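Local coordinates for prohead core protein protease (Enterobacteria phage T4, PDB 5JBL) that cleaves the inner-core and other prohead proteins as a self-activating serine protease, clearing space in the phage T4 capsid for the DNA genome, at residues C[30-41]-C[53-64]; C[154-164]-C[179-190]. The protein carries 3 engineered substitutions. All coordinates share one frame; numbering follows the deposited sequence.

Interaction 1 of 2, residues C[30-41]-C[53-64]; sequences WGQPGEIIDGVP and LKPGLYIEGIFL. Engineered in segment 53-64: Leu64 (natural residue Met).
Trp30 lies against the backbone of Phe63 and Leu64, and its atoms can be followed outward one by one. CB and CG sit beside the carbonyl oxygen of Phe63; CD1 comes closest, 3.0 Å from Phe63 O. Further out, the five-membered ring has Leu64 CA over its face, 3.8 Å from the ring centroid and only 10° off the normal, a CH-pi contact. NE1 meets the side chain of engineered Leu64 at CG, 3.8 Å away, while its N-H is spent on Ser160 OG. At the ring fusion, CE2 has Leu64 CB beside it. With CG anti to the carbonyl carbon (chi1 -60°), the indole is carried over this bulged part of the strand, where Phe63 and Leu64 both face one residue of strand 128-135, a classic beta bulge.

Two waters join the loop 30-34 to Ile62: one donates to both Trp30 O and Ile62 O, the other accepts from Gly34 N and Ile62 N. Pro33 fills the corner at Gly61, its CG 3.7 Å from Ile59 CG2 and also at the edge of the Phe63 ring.

Beyond the corner, 35-38 and 57-60 form an antiparallel ladder; on its far side 53-65 pairs with strand 128-135. Glu60 N to Glu35 O (2.9 Å) is nearly straight at 174°, whereas the return bond from Glu35 N to Glu60 O is weak. Ile37 and Tyr58 exchange two more bonds, and Gly39 N bonds to Gly56 O. On the face of Ile36 and Ile59, Leu57 CD1 lies 3.9 Å from Ile36 CG2 and 3.6 Å from Asp38 CB. The carboxylate of Asp38 is bound by Arg151 in a salt bridge.

Interaction 2 of 2, residues C[154-164]-C[179-190]; sequences WIPGVASRGLG and GFKLTVGVDAVW. Engineered in segment 154-164: Ala159 (natural residue Ser).
Arg161 reaches across to Asp187 and grips its carboxylate side-on, NE to OD2 at 2.7 Å and NH2 to OD1 at 3.1 Å. Each oxygen offers its syn lone pair, and the guanidinium and carboxylate planes are 29° apart, nearly coplanar. OD1 lies in the guanidinium plane, OD2 somewhat tilted from it. A bend at chi3 (-107°) turns the arginine's end toward the acid, and Val184 CG2 lies over one face of the guanidinium, 3.7 Å from CZ. Glu101 also shares this charge cluster, bridging to NH2 while its backbone N bonds Asp187 OD1; carbonyls of Arg107 and Asn109 take NH1. The buried group is thus fixed in rotation from several sides.

Val189 packs at the Gly157 end of the ladder. Its CG1 is 3.8 Å from Ala159 CB and its CG2 packs on the carbonyl group of Gly157, while Gly157 N and Val189 O are bonded at 2.9 Å. Next along, Ala159 and Asp187 form a hydrogen-bonded antiparallel pair, both CB atoms on the Val189 side of the sheet.

The register then slips. Thr183 and Val184 both face Arg161, whose carbonyl oxygen accepts Thr183 N at 3.0 Å and Val184 N at 3.2 Å, both from one face of its plane. This is a classic beta bulge. Beyond it Leu163 pairs with Lys181. Ala159, engineered from serine, and Ala104, also a changed residue, are active-site positions of this serine protease; the side chain of Asp187 lies about 3 Å from that of Ala104, so the Arg161-Asp187 salt bridge lies next to the active site.

Interaction 2 is the buried core contact, near the centre of the chain; interaction 1 is only partly buried, and its 35-41 end runs out to the surface. They belong to different sheets, 35-38 with 53-65 in one and 157-168 with 181-189 in the other, yet they touch directly. Beside the Trp30-Ser160 bond, Gln32 NE2 bonds to Ile155 O and Phe63 packs on Val186, joining the two sheets. Both are antiparallel ladders, but their chemistry differs: interaction 1 combines backbone bonds with bridging waters and apolar side chains, while interaction 2 has a buried salt bridge next to the active site.

Interaction 1 of 2, residues C[30-41]-C[53-64]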
# COMPACT_ATOMS: atom_id res chain seq x y z
N TRP C 30 -24.37 -0.90 -14.49
CA TRP C 30 -25.50 -1.76 -14.77
C TRP C 30 -26.25 -2.21 -13.51
O TRP C 30 -27.08 -3.12 -13.60
CB TRP C 30 -25.05 -3.00 -15.54
CG TRP C 30 -24.42 -2.72 -16.87
CD1 TRP C 30 -23.09 -2.81 -17.17
CD2 TRP C 30 -25.09 -2.33 -18.08
NE1 TRP C 30 -22.89 -2.50 -18.50
CE2 TRP C 30 -24.09 -2.20 -19.08
CE3 TRP C 30 -26.42 -2.05 -18.41
CZ2 TRP C 30 -24.40 -1.83 -20.38
CZ3 TRP C 30 -26.72 -1.67 -19.70
CH2 TRP C 30 -25.70 -1.56 -20.68
N GLY C 31 -25.98 -1.63 -12.36
CA GLY C 31 -26.73 -1.96 -11.16
C GLY C 31 -26.08 -3.04 -10.33
O GLY C 31 -24.91 -3.40 -10.51
N GLN C 32 -26.86 -3.58 -9.39
CA GLN C 32 -26.34 -4.56 -8.44
C GLN C 32 -26.78 -5.94 -8.87
O GLN C 32 -28.00 -6.19 -8.98
CB GLN C 32 -26.84 -4.28 -7.03
CG GLN C 32 -26.35 -2.98 -6.41
CD GLN C 32 -27.08 -2.67 -5.12
OE1 GLN C 32 -28.31 -2.61 -5.11
NE2 GLN C 32 -26.35 -2.51 -4.01
N PRO C 33 -25.86 -6.85 -9.16
CA PRO C 33 -26.27 -8.22 -9.48
C PRO C 33 -26.95 -8.86 -8.28
O PRO C 33 -26.53 -8.68 -7.13
CB PRO C 33 -24.95 -8.92 -9.83
CG PRO C 33 -23.97 -7.85 -10.06
CD PRO C 33 -24.43 -6.60 -9.39
N GLY C 34 -27.98 -9.64 -8.56
CA GLY C 34 -28.90 -10.12 -7.55
C GLY C 34 -28.43 -11.25 -6.67
O GLY C 34 -29.16 -11.63 -5.76
N GLU C 35 -27.24 -11.81 -6.90
CA GLU C 35 -26.79 -12.96 -6.13
C GLU C 35 -25.34 -12.79 -5.70
O GLU C 35 -24.46 -12.51 -6.52
CB GLU C 35 -26.91 -14.27 -6.93
CG GLU C 35 -28.29 -14.54 -7.48
CD GLU C 35 -29.34 -14.66 -6.40
OE1 GLU C 35 -28.99 -15.03 -5.26
OE2 GLU C 35 -30.53 -14.38 -6.69
N ILE C 36 -25.10 -12.96 -4.40
CA ILE C 36 -23.76 -13.07 -3.86
C ILE C 36 -23.69 -14.39 -3.11
O ILE C 36 -24.52 -14.64 -2.23
CB ILE C 36 -23.43 -11.89 -2.93
CG1 ILE C 36 -23.45 -10.58 -3.74
CG2 ILE C 36 -22.13 -12.15 -2.18
CD1 ILE C 36 -23.35 -9.35 -2.88
N ILE C 37 -22.74 -15.24 -3.48
CA ILE C 37 -22.67 -16.61 -2.97
C ILE C 37 -21.30 -16.83 -2.36
O ILE C 37 -20.29 -16.82 -3.08
CB ILE C 37 -22.96 -17.65 -4.07
CG1 ILE C 37 -24.32 -17.38 -4.73
CG2 ILE C 37 -22.97 -19.03 -3.48
CD1 ILE C 37 -24.23 -16.63 -6.04
N ASP C 38 -21.26 -17.06 -1.05
CA ASP C 38 -20.01 -17.18 -0.30
C ASP C 38 -19.85 -18.61 0.18
O ASP C 38 -20.76 -19.16 0.80
CB ASP C 38 -20.01 -16.22 0.89
CG ASP C 38 -18.62 -16.03 1.49
OD1 ASP C 38 -17.61 -16.55 0.95
OD2 ASP C 38 -18.55 -15.33 2.53
N GLY C 39 -18.68 -19.19 -0.08
CA GLY C 39 -18.27 -20.41 0.59
C GLY C 39 -18.74 -21.71 -0.01
O GLY C 39 -18.62 -22.75 0.64
N VAL C 40 -19.28 -21.70 -1.23
CA VAL C 40 -19.71 -22.96 -1.84
C VAL C 40 -18.47 -23.77 -2.22
O VAL C 40 -17.60 -23.26 -2.94
CB VAL C 40 -20.61 -22.72 -3.05
CG1 VAL C 40 -20.83 -24.03 -3.80
CG2 VAL C 40 -21.95 -22.18 -2.59
N PRO C 41 -18.33 -25.00 -1.73
CA PRO C 41 -17.16 -25.82 -2.07
C PRO C 41 -17.32 -26.43 -3.45
O PRO C 41 -18.10 -27.36 -3.66
CB PRO C 41 -17.15 -26.89 -0.96
CG PRO C 41 -18.13 -26.39 0.09
CD PRO C 41 -19.15 -25.63 -0.69
N LEU C 53 -11.54 -29.70 -3.25
CA LEU C 53 -12.60 -28.71 -3.23
C LEU C 53 -12.02 -27.35 -2.88
O LEU C 53 -11.19 -27.24 -1.97
CB LEU C 53 -13.68 -29.07 -2.21
CG LEU C 53 -14.43 -30.35 -2.55
CD1 LEU C 53 -15.31 -30.77 -1.38
CD2 LEU C 53 -15.23 -30.15 -3.82
N LYS C 54 -12.48 -26.31 -3.57
CA LYS C 54 -12.09 -24.95 -3.23
C LYS C 54 -13.34 -24.11 -3.01
O LYS C 54 -14.16 -23.97 -3.93
CB LYS C 54 -11.20 -24.33 -4.33
CG LYS C 54 -11.80 -24.32 -5.72
CD LYS C 54 -10.77 -23.85 -6.73
CE LYS C 54 -10.19 -22.50 -6.35
NZ LYS C 54 -9.41 -21.92 -7.47
N PRO C 55 -13.54 -23.54 -1.83
CA PRO C 55 -14.60 -22.55 -1.67
C PRO C 55 -14.26 -21.28 -2.42
O PRO C 55 -13.11 -21.04 -2.80
CB PRO C 55 -14.64 -22.30 -0.15
CG PRO C 55 -13.72 -23.32 0.46
CD PRO C 55 -12.74 -23.69 -0.60
N GLY C 56 -15.28 -20.46 -2.64
CA GLY C 56 -15.07 -19.19 -3.30
C GLY C 56 -16.22 -18.27 -3.01
O GLY C 56 -17.30 -18.70 -2.59
N LEU C 57 -15.98 -16.99 -3.24
CA LEU C 57 -17.00 -15.95 -3.13
C LEU C 57 -17.36 -15.54 -4.54
O LEU C 57 -16.47 -15.13 -5.31
CB LEU C 57 -16.47 -14.77 -2.33
CG LEU C 57 -17.36 -13.54 -2.24
CD1 LEU C 57 -18.68 -13.88 -1.57
CD2 LEU C 57 -16.60 -12.50 -1.43
N TYR C 58 -18.64 -15.63 -4.89
CA TYR C 58 -19.08 -15.37 -6.26
C TYR C 58 -20.11 -14.26 -6.33
O TYR C 58 -20.99 -14.15 -5.48
CB TYR C 58 -19.68 -16.64 -6.88
CG TYR C 58 -18.62 -17.63 -7.24
CD1 TYR C 58 -18.09 -17.63 -8.52
CD2 TYR C 58 -18.12 -18.52 -6.30
CE1 TYR C 58 -17.11 -18.51 -8.87
CE2 TYR C 58 -17.12 -19.42 -6.65
CZ TYR C 58 -16.62 -19.39 -7.95
OH TYR C 58 -15.63 -20.25 -8.35
N ILE C 59 -19.99 -13.44 -7.38
CA ILE C 59 -21.02 -12.47 -7.75
C ILE C 59 -21.68 -12.99 -9.02
O ILE C 59 -20.99 -13.27 -10.01
CB ILE C 59 -20.41 -11.08 -7.95
CG1 ILE C 59 -19.72 -10.63 -6.66
CG2 ILE C 59 -21.49 -10.08 -8.38
CD1 ILE C 59 -18.81 -9.44 -6.82
N GLU C 60 -23.01 -13.13 -9.00
CA GLU C 60 -23.73 -13.67 -10.15
C GLU C 60 -25.00 -12.87 -10.42
O GLU C 60 -25.79 -12.60 -9.50
CB GLU C 60 -24.08 -15.15 -9.93
CG GLU C 60 -24.64 -15.85 -11.16
CD GLU C 60 -25.01 -17.31 -10.91
OE1 GLU C 60 -26.19 -17.66 -11.16
OE2 GLU C 60 -24.14 -18.10 -10.47
N GLY C 61 -25.20 -12.51 -11.68
CA GLY C 61 -26.44 -11.85 -12.07
C GLY C 61 -26.24 -11.08 -13.36
O GLY C 61 -25.36 -11.39 -14.16
N ILE C 62 -27.07 -10.05 -13.53
CA ILE C 62 -27.03 -9.25 -14.75
C ILE C 62 -25.75 -8.43 -14.78
O ILE C 62 -25.48 -7.63 -13.88
CB ILE C 62 -28.27 -8.35 -14.84
CG1 ILE C 62 -29.52 -9.21 -15.07
CG2 ILE C 62 -28.09 -7.30 -15.94
CD1 ILE C 62 -30.82 -8.44 -15.01
N PHE C 63 -24.96 -8.63 -15.83
CA PHE C 63 -23.74 -7.85 -16.00
C PHE C 63 -23.84 -6.78 -17.08
O PHE C 63 -23.13 -5.79 -17.00
CB PHE C 63 -22.55 -8.77 -16.34
CG PHE C 63 -22.04 -9.61 -15.18
CD1 PHE C 63 -22.51 -9.42 -13.89
CD2 PHE C 63 -21.09 -10.59 -15.40
CE1 PHE C 63 -22.02 -10.19 -12.82
CE2 PHE C 63 -20.60 -11.37 -14.36
CZ PHE C 63 -21.06 -11.16 -13.06
N LEU C 64 -24.69 -6.98 -18.09
CA LEU C 64 -24.93 -6.00 -19.14
C LEU C 64 -26.35 -6.19 -19.65
O LEU C 64 -26.95 -7.25 -19.50
CB LEU C 64 -23.94 -6.13 -20.31
CG LEU C 64 -22.44 -5.99 -20.04
CD1 LEU C 64 -21.83 -7.36 -19.76
CD2 LEU C 64 -21.73 -5.30 -21.18
O HOH W 1 -26.82 -5.72 -12.49
O HOH W 2 -28.98 -9.44 -11.45

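Interaction 2 of 2, residues C[154-164]-C[179-190]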
# COMPACT_ATOMS: atom_id res chain seq x y z
N TRP C 154 -21.67 -5.18 2.04
CA TRP C 154 -21.80 -4.41 0.81
C TRP C 154 -22.37 -5.25 -0.33
O TRP C 154 -21.95 -6.39 -0.56
CB TRP C 154 -20.43 -3.87 0.39
CG TRP C 154 -20.47 -2.89 -0.78
CD1 TRP C 154 -21.43 -1.94 -1.00
CD2 TRP C 154 -19.53 -2.78 -1.86
NE1 TRP C 154 -21.14 -1.24 -2.14
CE2 TRP C 154 -19.97 -1.72 -2.69
CE3 TRP C 154 -18.35 -3.45 -2.20
CZ2 TRP C 154 -19.30 -1.34 -3.84
CZ3 TRP C 154 -17.66 -3.06 -3.34
CH2 TRP C 154 -18.14 -2.02 -4.15
N ILE C 155 -23.34 -4.68 -1.04
CA ILE C 155 -23.78 -5.25 -2.31
C ILE C 155 -23.23 -4.37 -3.43
O ILE C 155 -23.73 -3.25 -3.65
CB ILE C 155 -25.30 -5.39 -2.39
CG1 ILE C 155 -25.78 -6.35 -1.30
CG2 ILE C 155 -25.71 -5.87 -3.79
CD1 ILE C 155 -27.29 -6.50 -1.24
N PRO C 156 -22.23 -4.82 -4.16
CA PRO C 156 -21.61 -3.97 -5.17
C PRO C 156 -22.48 -3.80 -6.40
O PRO C 156 -23.30 -4.66 -6.75
CB PRO C 156 -20.33 -4.72 -5.53
CG PRO C 156 -20.61 -6.15 -5.16
CD PRO C 156 -21.53 -6.11 -3.99
N GLY C 157 -22.27 -2.66 -7.08
CA GLY C 157 -22.71 -2.52 -8.46
C GLY C 157 -21.64 -3.05 -9.39
O GLY C 157 -20.51 -3.35 -8.97
N VAL C 158 -22.00 -3.20 -10.66
CA VAL C 158 -21.01 -3.61 -11.65
C VAL C 158 -20.97 -2.57 -12.76
O VAL C 158 -21.95 -1.87 -13.03
CB VAL C 158 -21.26 -5.03 -12.23
CG1 VAL C 158 -21.08 -6.07 -11.14
CG2 VAL C 158 -22.66 -5.12 -12.90
N ALA C 159 -19.81 -2.47 -13.39
CA ALA C 159 -19.61 -1.60 -14.53
C ALA C 159 -18.88 -2.38 -15.60
O ALA C 159 -18.05 -3.24 -15.29
CB ALA C 159 -18.79 -0.35 -14.17
N SER C 160 -19.16 -2.05 -16.86
CA SER C 160 -18.43 -2.61 -17.99
C SER C 160 -17.61 -1.50 -18.64
O SER C 160 -17.92 -0.32 -18.48
CB SER C 160 -19.36 -3.27 -19.01
OG SER C 160 -20.30 -2.34 -19.55
N ARG C 161 -16.56 -1.91 -19.35
CA ARG C 161 -15.72 -1.01 -20.14
C ARG C 161 -15.65 -1.50 -21.58
O ARG C 161 -15.58 -2.70 -21.85
CB ARG C 161 -14.30 -0.92 -19.56
CG ARG C 161 -14.20 -0.31 -18.18
CD ARG C 161 -12.74 -0.12 -17.79
NE ARG C 161 -12.32 -1.09 -16.79
CZ ARG C 161 -11.06 -1.41 -16.53
NH1 ARG C 161 -10.07 -0.85 -17.22
NH2 ARG C 161 -10.80 -2.29 -15.58
N GLY C 162 -15.65 -0.56 -22.53
CA GLY C 162 -15.53 -0.98 -23.91
C GLY C 162 -15.11 0.19 -24.77
O GLY C 162 -14.94 1.31 -24.29
N LEU C 163 -14.96 -0.09 -26.07
CA LEU C 163 -14.55 0.91 -27.04
C LEU C 163 -15.59 0.97 -28.15
O LEU C 163 -15.94 -0.05 -28.74
CB LEU C 163 -13.18 0.57 -27.64
CG LEU C 163 -12.01 0.53 -26.65
CD1 LEU C 163 -10.79 -0.12 -27.29
CD2 LEU C 163 -11.69 1.93 -26.14
N GLY C 164 -16.08 2.17 -28.43
CA GLY C 164 -17.06 2.31 -29.49
C GLY C 164 -17.39 3.76 -29.74
O GLY C 164 -16.70 4.67 -29.26
N GLY C 179 -19.70 -2.20 -34.25
CA GLY C 179 -18.28 -2.31 -33.99
C GLY C 179 -17.88 -2.15 -32.54
O GLY C 179 -16.68 -2.16 -32.25
N PHE C 180 -18.84 -1.96 -31.63
CA PHE C 180 -18.51 -1.87 -30.21
C PHE C 180 -17.70 -3.08 -29.78
O PHE C 180 -17.99 -4.21 -30.17
CB PHE C 180 -19.79 -1.80 -29.36
CG PHE C 180 -19.52 -1.93 -27.89
CD1 PHE C 180 -19.78 -3.11 -27.22
CD2 PHE C 180 -18.98 -0.87 -27.18
CE1 PHE C 180 -19.53 -3.24 -25.88
CE2 PHE C 180 -18.72 -0.98 -25.83
CZ PHE C 180 -19.00 -2.16 -25.17
N LYS C 181 -16.68 -2.83 -28.98
CA LYS C 181 -15.81 -3.89 -28.49
C LYS C 181 -15.84 -3.87 -26.96
O LYS C 181 -15.61 -2.82 -26.35
CB LYS C 181 -14.38 -3.72 -29.01
CG LYS C 181 -13.39 -4.69 -28.39
CD LYS C 181 -11.99 -4.52 -28.97
CE LYS C 181 -11.08 -5.68 -28.57
NZ LYS C 181 -9.65 -5.33 -28.78
N LEU C 182 -16.15 -5.01 -26.36
CA LEU C 182 -16.18 -5.13 -24.91
C LEU C 182 -14.77 -5.49 -24.43
O LEU C 182 -14.23 -6.51 -24.83
CB LEU C 182 -17.19 -6.21 -24.50
CG LEU C 182 -17.40 -6.40 -22.99
CD1 LEU C 182 -17.96 -5.12 -22.39
CD2 LEU C 182 -18.35 -7.56 -22.75
N THR C 183 -14.19 -4.66 -23.57
CA THR C 183 -12.82 -4.94 -23.12
C THR C 183 -12.72 -5.39 -21.67
O THR C 183 -11.77 -6.09 -21.33
CB THR C 183 -11.92 -3.71 -23.33
OG1 THR C 183 -12.42 -2.59 -22.59
CG2 THR C 183 -11.84 -3.35 -24.81
N VAL C 184 -13.66 -5.00 -20.81
CA VAL C 184 -13.73 -5.51 -19.45
C VAL C 184 -15.20 -5.73 -19.13
O VAL C 184 -15.98 -4.77 -19.13
CB VAL C 184 -13.11 -4.54 -18.42
CG1 VAL C 184 -13.25 -5.12 -17.01
CG2 VAL C 184 -11.65 -4.27 -18.76
N GLY C 185 -15.58 -6.98 -18.85
CA GLY C 185 -16.99 -7.28 -18.65
C GLY C 185 -17.54 -6.73 -17.34
O GLY C 185 -18.69 -6.27 -17.30
N VAL C 186 -16.75 -6.78 -16.26
CA VAL C 186 -17.21 -6.36 -14.93
C VAL C 186 -16.06 -5.74 -14.15
O VAL C 186 -15.02 -6.36 -13.94
CB VAL C 186 -17.78 -7.53 -14.10
CG1 VAL C 186 -17.98 -7.07 -12.63
CG2 VAL C 186 -19.09 -7.99 -14.69
N ASP C 187 -16.28 -4.51 -13.67
CA ASP C 187 -15.60 -3.93 -12.52
C ASP C 187 -16.62 -3.80 -11.39
O ASP C 187 -17.78 -3.46 -11.63
CB ASP C 187 -15.05 -2.52 -12.81
CG ASP C 187 -13.93 -2.52 -13.82
OD1 ASP C 187 -13.00 -3.37 -13.74
OD2 ASP C 187 -13.95 -1.62 -14.69
N ALA C 188 -16.18 -4.02 -10.14
CA ALA C 188 -17.07 -3.74 -9.02
C ALA C 188 -16.99 -2.25 -8.67
O ALA C 188 -15.90 -1.68 -8.55
CB ALA C 188 -16.70 -4.60 -7.81
N VAL C 189 -18.16 -1.62 -8.53
CA VAL C 189 -18.24 -0.17 -8.35
C VAL C 189 -19.27 0.17 -7.30
O VAL C 189 -20.20 -0.60 -7.03
CB VAL C 189 -18.55 0.56 -9.68
CG1 VAL C 189 -17.44 0.33 -10.67
CG2 VAL C 189 -19.90 0.08 -10.28
N TRP C 190 -19.11 1.35 -6.71
CA TRP C 190 -20.10 1.86 -5.77
C TRP C 190 -21.24 2.49 -6.55
O TRP C 190 -21.01 3.38 -7.38
CB TRP C 190 -19.46 2.87 -4.82
CG TRP C 190 -20.43 3.39 -3.83
CD1 TRP C 190 -20.88 2.77 -2.70
CD2 TRP C 190 -21.12 4.64 -3.90
NE1 TRP C 190 -21.78 3.56 -2.05
CE2 TRP C 190 -21.96 4.71 -2.77
CE3 TRP C 190 -21.12 5.70 -4.81
CZ2 TRP C 190 -22.78 5.81 -2.53
CZ3 TRP C 190 -21.93 6.78 -4.57
CH2 TRP C 190 -22.75 6.83 -3.43